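Local coordinates for protein L-Ala-D/L-Glu Epimerase (Escherichia coli, PDB 1JPD) that belongs to the enolase superfamily, pairing an N-terminal capping domain with a C-terminal domain of the TIM-barrel type, at residues 280-286 and 301-307; 143-148 and 318-322. All coordinates share one frame; numbering follows the deposited sequence.

Contact 1: 280-286 and 301-307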
loop_
_atom_site.group_PDB
_atom_site.type_symbol
_atom_site.label_atom_id
_atom_site.label_comp_id
_atom_site.label_asym_id
_atom_site.label_seq_id
_atom_site.Cartn_x
_atom_site.Cartn_y
_atom_site.Cartn_z
ATOM N N LEU A 280 -4.396 6.057 2.602
ATOM C CA LEU A 280 -4.585 6.776 3.859
ATOM C C LEU A 280 -5.564 5.867 4.609
ATOM O O LEU A 280 -6.587 5.471 4.057
ATOM C CB LEU A 280 -5.205 8.155 3.609
ATOM C CG LEU A 280 -4.255 9.192 3.010
ATOM C CD1 LEU A 280 -4.998 10.485 2.754
ATOM C CD2 LEU A 280 -3.094 9.421 3.963
ATOM N N CYS A 281 -5.256 5.531 5.856
ATOM C CA CYS A 281 -6.105 4.617 6.609
ATOM C C CYS A 281 -5.812 4.654 8.106
ATOM O O CYS A 281 -4.945 5.401 8.551
ATOM C CB CYS A 281 -5.859 3.196 6.095
ATOM S SG CYS A 281 -4.099 2.690 6.257
ATOM N N THR A 282 -6.540 3.849 8.876
ATOM C CA THR A 282 -6.306 3.768 10.319
ATOM C C THR A 282 -5.441 2.530 10.523
ATOM O O THR A 282 -5.205 1.771 9.571
ATOM C CB THR A 282 -7.603 3.580 11.131
ATOM O OG1 THR A 282 -8.071 2.235 10.978
ATOM C CG2 THR A 282 -8.675 4.547 10.668
ATOM N N SER A 283 -4.978 2.317 11.753
ATOM C CA SER A 283 -4.134 1.161 12.041
ATOM C C SER A 283 -4.778 -0.153 11.615
ATOM O O SER A 283 -4.080 -1.117 11.297
ATOM C CB SER A 283 -3.790 1.106 13.527
ATOM O OG SER A 283 -2.954 2.189 13.890
ATOM N N ARG A 284 -6.109 -0.188 11.592
ATOM C CA ARG A 284 -6.826 -1.397 11.209
ATOM C C ARG A 284 -6.382 -1.934 9.859
ATOM O O ARG A 284 -6.223 -3.139 9.688
ATOM C CB ARG A 284 -8.339 -1.139 11.190
ATOM C CG ARG A 284 -8.993 -1.130 12.578
ATOM C CD ARG A 284 -10.492 -0.879 12.489
ATOM N NE ARG A 284 -10.760 0.360 11.768
ATOM C CZ ARG A 284 -11.737 1.209 12.062
ATOM N NH1 ARG A 284 -12.561 0.954 13.070
ATOM N NH2 ARG A 284 -11.866 2.331 11.366
ATOM N N ALA A 285 -6.165 -1.040 8.903
ATOM C CA ALA A 285 -5.753 -1.455 7.566
ATOM C C ALA A 285 -4.298 -1.907 7.507
ATOM O O ALA A 285 -3.961 -2.811 6.746
ATOM C CB ALA A 285 -5.995 -0.326 6.561
ATOM N N ILE A 286 -3.433 -1.283 8.302
ATOM C CA ILE A 286 -2.031 -1.670 8.303
ATOM C C ILE A 286 -1.922 -3.072 8.905
ATOM O O ILE A 286 -1.292 -3.958 8.320
ATOM C CB ILE A 286 -1.170 -0.679 9.114
ATOM C CG1 ILE A 286 -1.369 0.739 8.580
ATOM C CG2 ILE A 286 0.296 -1.039 8.984
ATOM C CD1 ILE A 286 -1.065 0.875 7.084
ATOM N N LEU A 301 4.032 1.658 5.013
ATOM C CA LEU A 301 2.808 1.486 5.791
ATOM C C LEU A 301 2.464 2.600 6.768
ATOM O O LEU A 301 1.649 2.388 7.665
ATOM C CB LEU A 301 2.887 0.180 6.584
ATOM C CG LEU A 301 3.243 -1.113 5.849
ATOM C CD1 LEU A 301 3.595 -2.202 6.864
ATOM C CD2 LEU A 301 2.075 -1.541 4.972
ATOM N N ASP A 302 3.046 3.783 6.612
ATOM C CA ASP A 302 2.754 4.840 7.571
ATOM C C ASP A 302 1.469 5.636 7.323
ATOM O O ASP A 302 1.285 6.715 7.876
ATOM C CB ASP A 302 3.964 5.789 7.720
ATOM C CG ASP A 302 4.163 6.711 6.522
ATOM O OD1 ASP A 302 5.081 7.557 6.597
ATOM O OD2 ASP A 302 3.418 6.600 5.521
ATOM N N GLY A 303 0.570 5.096 6.511
ATOM C CA GLY A 303 -0.679 5.792 6.248
ATOM C C GLY A 303 -1.322 6.390 7.494
ATOM O O GLY A 303 -1.708 7.558 7.490
ATOM N N PRO A 304 -1.450 5.623 8.585
ATOM C CA PRO A 304 -2.065 6.166 9.798
ATOM C C PRO A 304 -1.450 7.458 10.342
ATOM O O PRO A 304 -2.167 8.285 10.901
ATOM C CB PRO A 304 -1.941 5.016 10.797
ATOM C CG PRO A 304 -2.032 3.802 9.915
ATOM C CD PRO A 304 -1.138 4.191 8.750
ATOM N N THR A 305 -0.139 7.642 10.189
ATOM C CA THR A 305 0.511 8.846 10.715
ATOM C C THR A 305 0.041 10.121 10.024
ATOM O O THR A 305 0.284 11.221 10.516
ATOM C CB THR A 305 2.069 8.778 10.619
ATOM O OG1 THR A 305 2.475 8.772 9.245
ATOM C CG2 THR A 305 2.602 7.518 11.295
ATOM N N TRP A 306 -0.638 9.973 8.890
ATOM C CA TRP A 306 -1.129 11.132 8.158
ATOM C C TRP A 306 -2.448 11.622 8.739
ATOM O O TRP A 306 -2.946 12.680 8.354
ATOM C CB TRP A 306 -1.319 10.805 6.666
ATOM C CG TRP A 306 -0.052 10.415 5.947
ATOM C CD1 TRP A 306 0.633 9.237 6.066
ATOM C CD2 TRP A 306 0.702 11.222 5.037
ATOM N NE1 TRP A 306 1.767 9.261 5.288
ATOM C CE2 TRP A 306 1.835 10.467 4.644
ATOM C CE3 TRP A 306 0.533 12.511 4.512
ATOM C CZ2 TRP A 306 2.795 10.960 3.754
ATOM C CZ3 TRP A 306 1.494 13.004 3.621
ATOM C CH2 TRP A 306 2.609 12.226 3.253
ATOM N N LEU A 307 -3.023 10.855 9.658
ATOM C CA LEU A 307 -4.288 11.251 10.263
ATOM C C LEU A 307 -4.040 11.972 11.586
ATOM O O LEU A 307 -3.140 11.596 12.342
ATOM C CB LEU A 307 -5.174 10.029 10.512
ATOM C CG LEU A 307 -5.350 8.993 9.403
ATOM C CD1 LEU A 307 -6.448 8.041 9.816
ATOM C CD2 LEU A 307 -5.712 9.649 8.101
#

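Contact 2: 143-148 and 318-322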
loop_
_atom_site.group_PDB
_atom_site.type_symbol
_atom_site.label_atom_id
_atom_site.label_comp_id
_atom_site.label_asym_id
_atom_site.label_seq_id
_atom_site.Cartn_x
_atom_site.Cartn_y
_atom_site.Cartn_z
ATOM N N LEU A 143 14.804 14.095 8.731
ATOM C CA LEU A 143 14.124 12.811 8.851
ATOM C C LEU A 143 15.147 11.700 9.049
ATOM O O LEU A 143 14.866 10.706 9.719
ATOM C CB LEU A 143 13.260 12.543 7.610
ATOM C CG LEU A 143 12.120 13.551 7.406
ATOM C CD1 LEU A 143 11.385 13.273 6.104
ATOM C CD2 LEU A 143 11.156 13.467 8.583
ATOM N N TRP A 144 16.336 11.865 8.471
ATOM C CA TRP A 144 17.394 10.864 8.622
ATOM C C TRP A 144 17.906 10.895 10.059
ATOM O O TRP A 144 18.180 9.849 10.652
ATOM C CB TRP A 144 18.544 11.133 7.640
ATOM C CG TRP A 144 19.801 10.366 7.958
ATOM C CD1 TRP A 144 20.887 10.820 8.657
ATOM C CD2 TRP A 144 20.070 8.995 7.649
ATOM N NE1 TRP A 144 21.808 9.818 8.803
ATOM C CE2 TRP A 144 21.335 8.686 8.194
ATOM C CE3 TRP A 144 19.367 7.998 6.964
ATOM C CZ2 TRP A 144 21.912 7.417 8.077
ATOM C CZ3 TRP A 144 19.942 6.731 6.846
ATOM C CH2 TRP A 144 21.202 6.455 7.400
ATOM N N GLN A 145 18.015 12.103 10.613
ATOM C CA GLN A 145 18.469 12.304 11.989
ATOM C C GLN A 145 17.456 11.713 12.969
ATOM O O GLN A 145 17.836 11.140 13.987
ATOM C CB GLN A 145 18.624 13.800 12.294
ATOM C CG GLN A 145 19.562 14.558 11.370
ATOM C CD GLN A 145 21.018 14.428 11.759
ATOM O OE1 GLN A 145 21.566 13.325 11.828
ATOM N NE2 GLN A 145 21.658 15.563 12.015
ATOM N N ALA A 146 16.168 11.862 12.655
ATOM C CA ALA A 146 15.093 11.362 13.510
ATOM C C ALA A 146 14.922 9.841 13.476
ATOM O O ALA A 146 14.100 9.290 14.215
ATOM C CB ALA A 146 13.778 12.056 13.153
ATOM N N GLY A 147 15.685 9.164 12.618
ATOM C CA GLY A 147 15.616 7.712 12.560
ATOM C C GLY A 147 15.153 7.041 11.280
ATOM O O GLY A 147 15.150 5.811 11.203
ATOM N N ALA A 148 14.769 7.815 10.269
ATOM C CA ALA A 148 14.298 7.216 9.024
ATOM C C ALA A 148 15.439 6.752 8.129
ATOM O O ALA A 148 16.190 7.565 7.597
ATOM C CB ALA A 148 13.421 8.200 8.277
ATOM N N THR A 318 7.215 5.679 14.899
ATOM C CA THR A 318 8.216 6.696 15.237
ATOM C C THR A 318 8.813 7.013 13.869
ATOM O O THR A 318 8.683 6.204 12.944
ATOM C CB THR A 318 9.325 6.167 16.173
ATOM O OG1 THR A 318 10.072 5.133 15.512
ATOM C CG2 THR A 318 8.717 5.625 17.455
ATOM N N THR A 319 9.455 8.167 13.722
ATOM C CA THR A 319 10.014 8.539 12.422
ATOM C C THR A 319 10.716 7.388 11.678
ATOM O O THR A 319 11.782 6.921 12.085
ATOM C CB THR A 319 10.996 9.733 12.545
ATOM O OG1 THR A 319 10.301 10.891 13.039
ATOM C CG2 THR A 319 11.589 10.066 11.184
ATOM N N GLY A 320 10.093 6.927 10.593
ATOM C CA GLY A 320 10.667 5.861 9.790
ATOM C C GLY A 320 10.520 4.453 10.327
ATOM O O GLY A 320 11.079 3.510 9.754
ATOM N N GLU A 321 9.774 4.282 11.414
ATOM C CA GLU A 321 9.610 2.945 11.975
ATOM C C GLU A 321 8.207 2.603 12.453
ATOM O O GLU A 321 7.447 3.458 12.905
ATOM C CB GLU A 321 10.577 2.735 13.143
ATOM C CG GLU A 321 12.003 3.149 12.865
ATOM C CD GLU A 321 12.940 2.799 14.000
ATOM O OE1 GLU A 321 12.590 3.077 15.170
ATOM O OE2 GLU A 321 14.029 2.254 13.717
ATOM N N LEU A 322 7.887 1.321 12.353
ATOM C CA LEU A 322 6.612 0.797 12.798
ATOM C C LEU A 322 6.981 -0.241 13.844
ATOM O O LEU A 322 7.596 -1.258 13.520
ATOM C CB LEU A 322 5.869 0.138 11.633
ATOM C CG LEU A 322 4.646 -0.693 12.012
ATOM C CD1 LEU A 322 3.649 0.164 12.776
ATOM C CD2 LEU A 322 4.027 -1.268 10.754
#

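Contact 1: 280-286 and 301-307
Leu280 CD2 comes obliquely to the indole of Trp306, 3.5 Å from Trp306 CB and 3.8 Å from Trp306 CG, and the two side chains cross at about a right angle. At the indole edge, in the plane of the ring, NE1 of Trp306 donates to OD2 of Asp302 at 3.1 Å. The bond is nearly straight (160°), though OD2 is met from above the carboxylate plane; it would restrict the rotation of the ring. Ile286 carries CG1 opposite its carbonyl carbon (chi1 -55°), which sends CG1 to the CG and CD edge of the Pro304 ring, 3.4 Å from Pro304 CG, the two side chains reaching toward each other tip to tip, while the CG2 branch meets Leu301 CB at 3.7 Å. The carbonyl oxygen of Cys281 receives a CA-H...O contact from Pro304 CA (3.2 Å). Leu307 adds CD1 against the same oxygen. Thr282 is the N-cap of helix 283-289, its OG1 accepting from Arg284 N at 3.2 Å and also hydrogen-bonded to Glu47; Ser283 OG is held by Asp310 and by Leu315 N. Arg284 NH2 forms salt bridges with Glu47 and Glu12, and Leu307 also touches Trp14 and Ala30, tying the pair to the three-stranded N-terminal sheet. A capped helix start after strand 273-276, packed on a 3-10 turn after strand 298-299, thus joins the loops beyond the last two parallel strands of the barrel, where enolase-superfamily barrels face their capping domain.

Contact 2: 143-148 and 318-322
With chi1 at -62°, Thr319 sets OG1 anti to its carbonyl carbon, which leaves CG2 anti to the backbone N, and that methyl settles against the turn that follows helix 133-145, 3.6 Å from Ala146 CB and 3.9 Å from Ala148 CB. The OG1 branch lies alongside Ala146 CB, and the carbonyl oxygen of Leu143 also borders CG2. Gly147, with phi 117°, is the first residue to leave helical geometry, in a Schellman motif, with Ala148 N bonded to Leu143 O at 2.9 Å and Gly147 N to Trp144 O at 3.2 Å. This is the turn that leads from the helix into barrel strand 150-154. Facing it is a beta hairpin with a two-residue loop that links strands 316-318 and 321-323, closed by a type II turn in which Glu321 N donates to Thr318 O at 2.7 Å. Gly320, with positive phi (78°), occupies the third turn position, and its CA lies 4.0 Å from Ala148 CA, so backbone meets backbone there. The amide of Gly320 is held by Gln126 OE1, and backbone bonding with Thr124 sets the hairpin against strand 121-128, whose Gln126 also touches Ala148.

How the contacts relate
Along the chain the order is 143-148, 280-286, 301-307, 318-322, so contact 1, between segments 15 residues apart, falls within the long span that contact 2 bridges. Their centres are 16 Å apart, both in the barrel-type C-terminal domain. Contact 1 faces the N-terminal sheet, whereas contact 2 sits farther out, its centre about 19 Å from the chain centre, beside the first barrel strand. Leu322, in the second strand of the hairpin, packs its CD2 4.0 Å from Leu301 CD1 and 4.1 Å from Ile286 CG2. The closing hairpin 316-323 therefore runs from the loops after strands 273-276 and 298-299 to helix 133-145, joining the late and early parts of the barrel.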